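Local atomic coordinates of putative ABC transporter amino acid-binding protein (Sinorhizobium meliloti, PDB entry 2Q88), a protein that binds the compatible solutes ectoine and hydroxyectoine, probably handing them to an ABC transporter for uptake in osmoprotection. Residues Ala100-Leu105 / Leu172-Ile177; Asp154-Leu159 / Asn178-Lys183. All blocks are in the same frame, centred on the assembly; numbering follows the deposited sequence.

Contact 1: residues Ala100-Leu105 / Leu172-Ile177; sequences AEAFAL and LPVLSI. With 4CS ((4S)-2-methyl-1,4,5,6-tetrahydropyrimidine-4-carboxylic acid), chain F.
Ala-100 and Val-174 meet where strand 98-106 passes the first turn of helix 174-184. Val-174 N, at the start of that helix, gives its hydrogen to Ala-100 O at 2.9 Å; the bond is nearly straight (164°), although the donor stands 35° above the carbonyl plane. Two residues on, Ala-102 N donates to Leu-172 O at 2.8 Å, so two strong backbone bonds flank the antiparallel Glu-101/Pro-173 pair. From CB outward, Ile-177 first meets Ala-102: CB lies 4.0 Å from Ala-102 CB, CG1 keeps to the same methyl, and CD1 ends 4.0 Å from Ala-104 CB. With CG1 set beside the backbone N (chi1 -75°), the chain runs along the strand and spans both alanines. Val-174 adds CG2, 3.8 Å from Ala-102 CB, and also touches the Ala-100 methyl. Pro-173, the N-cap residue of the helix, presents its ring edge over a face of ectoine: CD is 3.4 Å from ligand NAG, and CG 3.8 Å from ligand CAI. Trimming this proline to an alanine would remove CG and CD, which is likely to leave that part of the ectoine face without its cover and open a gap beside NAG. Glu-101 bends so that OE1 lies against the Leu-172/Pro-173 peptide as a plain contact, Pro-173 N having no hydrogen to give, while OE2 is hydrogen-bonded to Thr-134 OG1; the nearby carboxylate of Glu-135 might raise the proton affinity of this buried group. In this lobe of the family 3 solute-binding fold, strand 98-106 is paired antiparallel with both 169-173 and 189-192, Glu-101 packs on Leu-138 of helix 134-141, and Phe-103 meets Tyr-116 edge-to-face.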
ATOM      1  N   ALA A 100       8.774  -5.430   0.854  1.00 25.61           N
ATOM      2  CA  ALA A 100       9.721  -5.150  -0.211  1.00 25.40           C
ATOM      3  C   ALA A 100       8.956  -5.102  -1.540  1.00 25.56           C
ATOM      4  O   ALA A 100       7.771  -5.432  -1.588  1.00 25.46           O
ATOM      5  CB  ALA A 100      10.769  -6.236  -0.238  1.00 25.60           C
ATOM      6  N   GLU A 101       9.642  -4.705  -2.614  1.00 25.03           N
ATOM      7  CA  GLU A 101       9.037  -4.620  -3.940  1.00 24.78           C
ATOM      8  C   GLU A 101       9.406  -5.854  -4.753  1.00 24.37           C
ATOM      9  O   GLU A 101      10.485  -6.431  -4.564  1.00 23.74           O
ATOM     10  CB  GLU A 101       9.503  -3.354  -4.687  1.00 24.84           C
ATOM     11  CG  GLU A 101       9.280  -2.037  -3.948  1.00 26.01           C
ATOM     12  CD  GLU A 101       7.853  -1.529  -4.090  1.00 28.07           C
ATOM     13  OE1 GLU A 101       6.938  -2.365  -4.272  1.00 28.48           O
ATOM     14  OE2 GLU A 101       7.642  -0.300  -4.048  1.00 29.61           O
ATOM     15  N   ALA A 102       8.512  -6.252  -5.652  1.00 24.38           N
ATOM     16  CA  ALA A 102       8.731  -7.417  -6.506  1.00 24.53           C
ATOM     17  C   ALA A 102       8.432  -7.116  -7.978  1.00 24.51           C
ATOM     18  O   ALA A 102       7.826  -6.095  -8.294  1.00 24.97           O
ATOM     19  CB  ALA A 102       7.903  -8.606  -6.019  1.00 24.59           C
ATOM     20  N   PHE A 103       8.888  -8.007  -8.864  1.00 24.11           N
ATOM     21  CA  PHE A 103       8.541  -7.998 -10.285  1.00 23.27           C
ATOM     22  C   PHE A 103       7.822  -9.285 -10.646  1.00 24.09           C
ATOM     23  O   PHE A 103       8.227 -10.368 -10.197  1.00 24.02           O
ATOM     24  CB  PHE A 103       9.795  -8.005 -11.158  1.00 23.49           C
ATOM     25  CG  PHE A 103      10.558  -6.715 -11.192  1.00 21.50           C
ATOM     26  CD1 PHE A 103       9.993  -5.514 -10.804  1.00 21.25           C
ATOM     27  CD2 PHE A 103      11.857  -6.710 -11.705  1.00 21.65           C
ATOM     28  CE1 PHE A 103      10.743  -4.308 -10.882  1.00 20.73           C
ATOM     29  CE2 PHE A 103      12.588  -5.538 -11.788  1.00 21.78           C
ATOM     30  CZ  PHE A 103      12.032  -4.338 -11.368  1.00 22.56           C
ATOM     31  N   ALA A 104       6.794  -9.160 -11.481  1.00 23.67           N
ATOM     32  CA  ALA A 104       6.219 -10.281 -12.214  1.00 24.23           C
ATOM     33  C   ALA A 104       6.769 -10.168 -13.636  1.00 24.56           C
ATOM     34  O   ALA A 104       6.676  -9.112 -14.261  1.00 23.37           O
ATOM     35  CB  ALA A 104       4.702 -10.193 -12.212  1.00 23.87           C
ATOM     36  N   LEU A 105       7.326 -11.271 -14.123  1.00 25.51           N
ATOM     37  CA  LEU A 105       8.161 -11.309 -15.321  1.00 27.12           C
ATOM     38  C   LEU A 105       7.761 -12.499 -16.192  1.00 27.34           C
ATOM     39  O   LEU A 105       7.100 -13.427 -15.722  1.00 26.80           O
ATOM     40  CB  LEU A 105       9.623 -11.495 -14.869  1.00 27.97           C
ATOM     41  CG  LEU A 105      10.747 -10.444 -14.912  1.00 30.31           C
ATOM     42  CD1 LEU A 105      10.319  -9.050 -15.294  1.00 32.86           C
ATOM     43  CD2 LEU A 105      11.525 -10.428 -13.613  1.00 32.93           C
ATOM     44  N   LEU A 172       4.710  -4.734  -8.080  1.00 23.04           N
ATOM     45  CA  LEU A 172       3.914  -4.493  -6.867  1.00 23.19           C
ATOM     46  C   LEU A 172       4.759  -4.972  -5.688  1.00 22.99           C
ATOM     47  O   LEU A 172       5.818  -5.578  -5.905  1.00 23.69           O
ATOM     48  CB  LEU A 172       2.616  -5.312  -6.901  1.00 23.30           C
ATOM     49  CG  LEU A 172       1.459  -4.873  -7.804  1.00 23.17           C
ATOM     50  CD1 LEU A 172       0.272  -5.765  -7.581  1.00 24.13           C
ATOM     51  CD2 LEU A 172       1.088  -3.426  -7.569  1.00 23.83           C
ATOM     52  N   PRO A 173       4.327  -4.714  -4.451  1.00 23.04           N
ATOM     53  CA  PRO A 173       4.945  -5.341  -3.285  1.00 22.38           C
ATOM     54  C   PRO A 173       4.982  -6.867  -3.379  1.00 23.15           C
ATOM     55  O   PRO A 173       4.083  -7.479  -3.953  1.00 22.58           O
ATOM     56  CB  PRO A 173       4.044  -4.880  -2.128  1.00 22.39           C
ATOM     57  CG  PRO A 173       3.540  -3.564  -2.581  1.00 23.13           C
ATOM     58  CD  PRO A 173       3.238  -3.792  -4.052  1.00 22.55           C
ATOM     59  N   VAL A 174       6.058  -7.460  -2.857  1.00 23.28           N
ATOM     60  CA  VAL A 174       6.251  -8.914  -2.814  1.00 23.45           C
ATOM     61  C   VAL A 174       4.978  -9.686  -2.458  1.00 23.30           C
ATOM     62  O   VAL A 174       4.575 -10.597  -3.181  1.00 23.36           O
ATOM     63  CB  VAL A 174       7.386  -9.279  -1.825  1.00 23.33           C
ATOM     64  CG1 VAL A 174       7.488 -10.793  -1.618  1.00 24.77           C
ATOM     65  CG2 VAL A 174       8.711  -8.705  -2.325  1.00 23.81           C
ATOM     66  N   LEU A 175       4.349  -9.331  -1.346  1.00 22.76           N
ATOM     67  CA  LEU A 175       3.152 -10.057  -0.925  1.00 22.84           C
ATOM     68  C   LEU A 175       1.997  -9.962  -1.924  1.00 22.97           C
ATOM     69  O   LEU A 175       1.252 -10.930  -2.087  1.00 22.94           O
ATOM     70  CB  LEU A 175       2.708  -9.618   0.465  1.00 22.99           C
ATOM     71  CG  LEU A 175       3.599 -10.083   1.614  1.00 22.60           C
ATOM     72  CD1 LEU A 175       3.300  -9.242   2.846  1.00 25.05           C
ATOM     73  CD2 LEU A 175       3.377 -11.570   1.939  1.00 23.68           C
ATOM     74  N   SER A 176       1.855  -8.809  -2.576  1.00 23.10           N
ATOM     75  CA  SER A 176       0.803  -8.598  -3.588  1.00 23.72           C
ATOM     76  C   SER A 176       1.067  -9.392  -4.868  1.00 24.36           C
ATOM     77  O   SER A 176       0.135  -9.959  -5.458  1.00 23.87           O
ATOM     78  CB  SER A 176       0.687  -7.112  -3.954  1.00 23.58           C
ATOM     79  OG  SER A 176       0.447  -6.293  -2.822  1.00 24.92           O
ATOM     80  N   ILE A 177       2.323  -9.394  -5.317  1.00 24.25           N
ATOM     81  CA  ILE A 177       2.705 -10.138  -6.523  1.00 25.28           C
ATOM     82  C   ILE A 177       2.515 -11.635  -6.277  1.00 25.83           C
ATOM     83  O   ILE A 177       1.902 -12.315  -7.092  1.00 25.73           O
ATOM     84  CB  ILE A 177       4.168  -9.806  -6.962  1.00 24.97           C
ATOM     85  CG1 ILE A 177       4.263  -8.413  -7.622  1.00 25.47           C
ATOM     86  CG2 ILE A 177       4.714 -10.846  -7.920  1.00 26.52           C
ATOM     87  CD1 ILE A 177       3.447  -8.250  -8.951  1.00 24.74           C
TER
HETATM   88  O   4CS F 501       2.603   3.522  -3.474  1.00 22.38           O
HETATM   89  C   4CS F 501       2.370   2.672  -2.616  1.00 21.89           C
HETATM   90  OXT 4CS F 501       2.234   3.008  -1.433  1.00 22.40           O
HETATM   91  CA  4CS F 501       2.278   1.202  -3.004  1.00 21.02           C
HETATM   92  CB  4CS F 501       1.565   0.976  -4.324  1.00 20.98           C
HETATM   93  CAD 4CS F 501       1.562  -0.519  -4.658  1.00 20.33           C
HETATM   94  NAG 4CS F 501       0.952  -1.276  -3.533  1.00 20.20           N
HETATM   95  CAI 4CS F 501       1.007  -0.794  -2.216  1.00 20.63           C
HETATM   96  CAA 4CS F 501       0.356  -1.587  -1.069  1.00 20.18           C
HETATM   97  N   4CS F 501       1.626   0.430  -1.931  1.00 20.65           N

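Contact 2: residues Asp154-Leu159 / Asn178-Lys183; sequences DGQSGL and NDLVSK
Gly-155 O accepts the helical bond from Leu-159 N at 3.0 Å, and the forked end of Leu-180 packs against the same oxygen from the other helix. Leu-180 CD2 comes to 3.3 Å of Gly-155 O, and CD1 to 3.5 Å, both methyls lying side by side over one face of the carbonyl. The fork is placed there by a side chain extended from its helix, CG anti to the backbone N (chi1 169°). Gly-155 has no side chain to block this approach, and Leu-180 can therefore rest directly on the backbone of the opposing first turn. CD1 also touches Gln-156, lying 3.8 Å from Gln-156 N and alongside the aliphatic CG of that residue. Deeper in, Leu-159 CD1 touches two methyls of the other helix, Leu-180 CD2 and Val-181 CG2, each at 4.3 Å; Val-181 leans in turn on Val-191 of strand 189-192. The short segments cross at -64°, their axes 10.4 Å apart at the closest approach. This is helix-on-helix packing within one lobe of the family 3 binding-protein fold, strand 169-173 linking the two helices. The polar bonds stay within each segment. Asp-154 is the N-cap of helix 155-164, its OD1 accepting from Ser-157 N at 3.1 Å. Lys-183 NZ and Asp-179 OD1 form a salt bridge one turn apart along helix 174-184. No hydrogen bond or salt bridge joins the two segments, so this junction near the surface rests on leucine and valine methyls packed against each other and against bare backbone.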
ATOM      1  N   ASP A 154      -5.045  -2.245 -11.767  1.00 26.27           N
ATOM      2  CA  ASP A 154      -5.077  -3.285 -10.729  1.00 27.14           C
ATOM      3  C   ASP A 154      -4.287  -4.536 -11.114  1.00 27.37           C
ATOM      4  O   ASP A 154      -3.814  -4.658 -12.241  1.00 26.52           O
ATOM      5  CB  ASP A 154      -6.522  -3.651 -10.402  1.00 28.07           C
ATOM      6  CG  ASP A 154      -7.327  -3.987 -11.644  1.00 29.59           C
ATOM      7  OD1 ASP A 154      -7.065  -5.042 -12.253  1.00 31.45           O
ATOM      8  OD2 ASP A 154      -8.238  -3.251 -12.080  1.00 34.28           O
ATOM      9  N   GLY A 155      -4.171  -5.468 -10.170  1.00 26.56           N
ATOM     10  CA  GLY A 155      -3.337  -6.646 -10.348  1.00 26.96           C
ATOM     11  C   GLY A 155      -3.732  -7.566 -11.489  1.00 26.74           C
ATOM     12  O   GLY A 155      -2.881  -8.029 -12.238  1.00 26.61           O
ATOM     13  N   GLN A 156      -5.026  -7.842 -11.612  1.00 26.97           N
ATOM     14  CA  GLN A 156      -5.514  -8.744 -12.661  1.00 27.32           C
ATOM     15  C   GLN A 156      -5.248  -8.167 -14.065  1.00 27.08           C
ATOM     16  O   GLN A 156      -4.874  -8.896 -14.981  1.00 27.21           O
ATOM     17  CB  GLN A 156      -6.994  -9.093 -12.420  1.00 27.42           C
ATOM     18  CG  GLN A 156      -7.188 -10.041 -11.224  1.00 28.05           C
ATOM     19  CD  GLN A 156      -8.607 -10.074 -10.651  1.00 28.64           C
ATOM     20  OE1 GLN A 156      -9.396  -9.138 -10.822  1.00 30.69           O
ATOM     21  NE2 GLN A 156      -8.920 -11.152  -9.941  1.00 30.77           N
ATOM     22  N   SER A 157      -5.387  -6.849 -14.212  1.00 26.91           N
ATOM     23  CA  SER A 157      -5.050  -6.176 -15.469  1.00 26.79           C
ATOM     24  C   SER A 157      -3.547  -6.182 -15.741  1.00 26.67           C
ATOM     25  O   SER A 157      -3.131  -6.345 -16.885  1.00 26.18           O
ATOM     26  CB  SER A 157      -5.590  -4.753 -15.498  1.00 27.08           C
ATOM     27  OG  SER A 157      -7.016  -4.768 -15.515  1.00 28.46           O
ATOM     28  N   GLY A 158      -2.742  -6.007 -14.692  1.00 26.60           N
ATOM     29  CA  GLY A 158      -1.277  -6.059 -14.821  1.00 26.44           C
ATOM     30  C   GLY A 158      -0.776  -7.389 -15.335  1.00 26.92           C
ATOM     31  O   GLY A 158       0.105  -7.447 -16.208  1.00 26.44           O
ATOM     32  N   LEU A 159      -1.331  -8.462 -14.782  1.00 27.14           N
ATOM     33  CA  LEU A 159      -1.011  -9.811 -15.230  1.00 28.19           C
ATOM     34  C   LEU A 159      -1.450 -10.052 -16.669  1.00 28.32           C
ATOM     35  O   LEU A 159      -0.711 -10.640 -17.456  1.00 28.13           O
ATOM     36  CB  LEU A 159      -1.640 -10.847 -14.301  1.00 28.77           C
ATOM     37  CG  LEU A 159      -0.830 -12.129 -14.120  1.00 31.19           C
ATOM     38  CD1 LEU A 159       0.406 -11.869 -13.274  1.00 32.39           C
ATOM     39  CD2 LEU A 159      -1.714 -13.139 -13.450  1.00 32.94           C
ATOM     40  N   ASN A 178       3.029 -12.138  -5.153  1.00 26.06           N
ATOM     41  CA  ASN A 178       2.900 -13.565  -4.812  1.00 26.84           C
ATOM     42  C   ASN A 178       1.451 -14.035  -4.727  1.00 27.31           C
ATOM     43  O   ASN A 178       1.110 -15.122  -5.196  1.00 27.23           O
ATOM     44  CB  ASN A 178       3.620 -13.885  -3.495  1.00 26.58           C
ATOM     45  CG  ASN A 178       5.134 -13.987  -3.650  1.00 28.27           C
ATOM     46  OD1 ASN A 178       5.658 -14.187  -4.748  1.00 30.04           O
ATOM     47  ND2 ASN A 178       5.840 -13.865  -2.537  1.00 29.71           N
ATOM     48  N   ASP A 179       0.600 -13.216  -4.125  1.00 28.00           N
ATOM     49  CA  ASP A 179      -0.816 -13.542  -4.018  1.00 28.98           C
ATOM     50  C   ASP A 179      -1.479 -13.604  -5.396  1.00 29.06           C
ATOM     51  O   ASP A 179      -2.198 -14.562  -5.717  1.00 28.39           O
ATOM     52  CB  ASP A 179      -1.509 -12.520  -3.124  1.00 29.30           C
ATOM     53  CG  ASP A 179      -2.898 -12.935  -2.749  1.00 31.40           C
ATOM     54  OD1 ASP A 179      -3.847 -12.335  -3.290  1.00 34.17           O
ATOM     55  OD2 ASP A 179      -3.145 -13.863  -1.944  1.00 32.43           O
ATOM     56  N   LEU A 180      -1.205 -12.588  -6.211  1.00 29.38           N
ATOM     57  CA  LEU A 180      -1.773 -12.469  -7.553  1.00 30.20           C
ATOM     58  C   LEU A 180      -1.335 -13.606  -8.479  1.00 31.04           C
ATOM     59  O   LEU A 180      -2.173 -14.219  -9.147  1.00 31.49           O
ATOM     60  CB  LEU A 180      -1.407 -11.100  -8.145  1.00 29.98           C
ATOM     61  CG  LEU A 180      -1.651 -10.782  -9.617  1.00 30.35           C
ATOM     62  CD1 LEU A 180      -3.147 -10.702  -9.929  1.00 29.95           C
ATOM     63  CD2 LEU A 180      -0.948  -9.470  -9.966  1.00 30.36           C
ATOM     64  N   VAL A 181      -0.033 -13.898  -8.493  1.00 31.60           N
ATOM     65  CA  VAL A 181       0.527 -14.975  -9.322  1.00 32.71           C
ATOM     66  C   VAL A 181       0.021 -16.362  -8.896  1.00 33.50           C
ATOM     67  O   VAL A 181      -0.328 -17.189  -9.746  1.00 33.50           O
ATOM     68  CB  VAL A 181       2.079 -14.923  -9.350  1.00 32.50           C
ATOM     69  CG1 VAL A 181       2.674 -16.115 -10.103  1.00 33.01           C
ATOM     70  CG2 VAL A 181       2.544 -13.616  -9.998  1.00 33.55           C
ATOM     71  N   SER A 182      -0.045 -16.601  -7.589  1.00 34.24           N
ATOM     72  CA  SER A 182      -0.528 -17.888  -7.072  1.00 35.41           C
ATOM     73  C   SER A 182      -2.008 -18.157  -7.378  1.00 35.99           C
ATOM     74  O   SER A 182      -2.454 -19.307  -7.333  1.00 36.15           O
ATOM     75  CB  SER A 182      -0.261 -18.008  -5.571  1.00 35.45           C
ATOM     76  OG  SER A 182      -1.093 -17.129  -4.832  1.00 36.78           O
ATOM     77  N   LYS A 183      -2.763 -17.102  -7.677  1.00 36.45           N
ATOM     78  CA  LYS A 183      -4.173 -17.233  -8.048  1.00 37.25           C
ATOM     79  C   LYS A 183      -4.368 -17.301  -9.562  1.00 37.72           C
ATOM     80  O   LYS A 183      -5.435 -17.701 -10.043  1.00 37.74           O
ATOM     81  CB  LYS A 183      -4.990 -16.069  -7.492  1.00 37.02           C
ATOM     82  CG  LYS A 183      -5.220 -16.102  -5.998  1.00 37.53           C
ATOM     83  CD  LYS A 183      -5.977 -14.872  -5.556  1.00 38.32           C
ATOM     84  CE  LYS A 183      -6.006 -14.757  -4.048  1.00 39.29           C
ATOM     85  NZ  LYS A 183      -6.150 -13.338  -3.614  1.00 40.24           N
TER

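How the contacts relate
Helix 174-184 is common to both contacts: its first turn meets strand 98-106 in contact 1, and its later residues, starting right after Ile-177, meet helix 155-164 in contact 2. The centres of the two contacts are about 10 Å apart. Helix 155-164 leads into strand 169-173, and the chain visits contact 1, contact 2, contact 1 and contact 2 in turn, so the two alternate. Contact 1 reaches the ectoine pocket itself through Pro-173, whereas Gly-155 CA of contact 2 is about 10 Å from the nearest ligand atom. The start of the helix, just after pocket residue Pro-173, packs on the sheet, and its later part on a second helix.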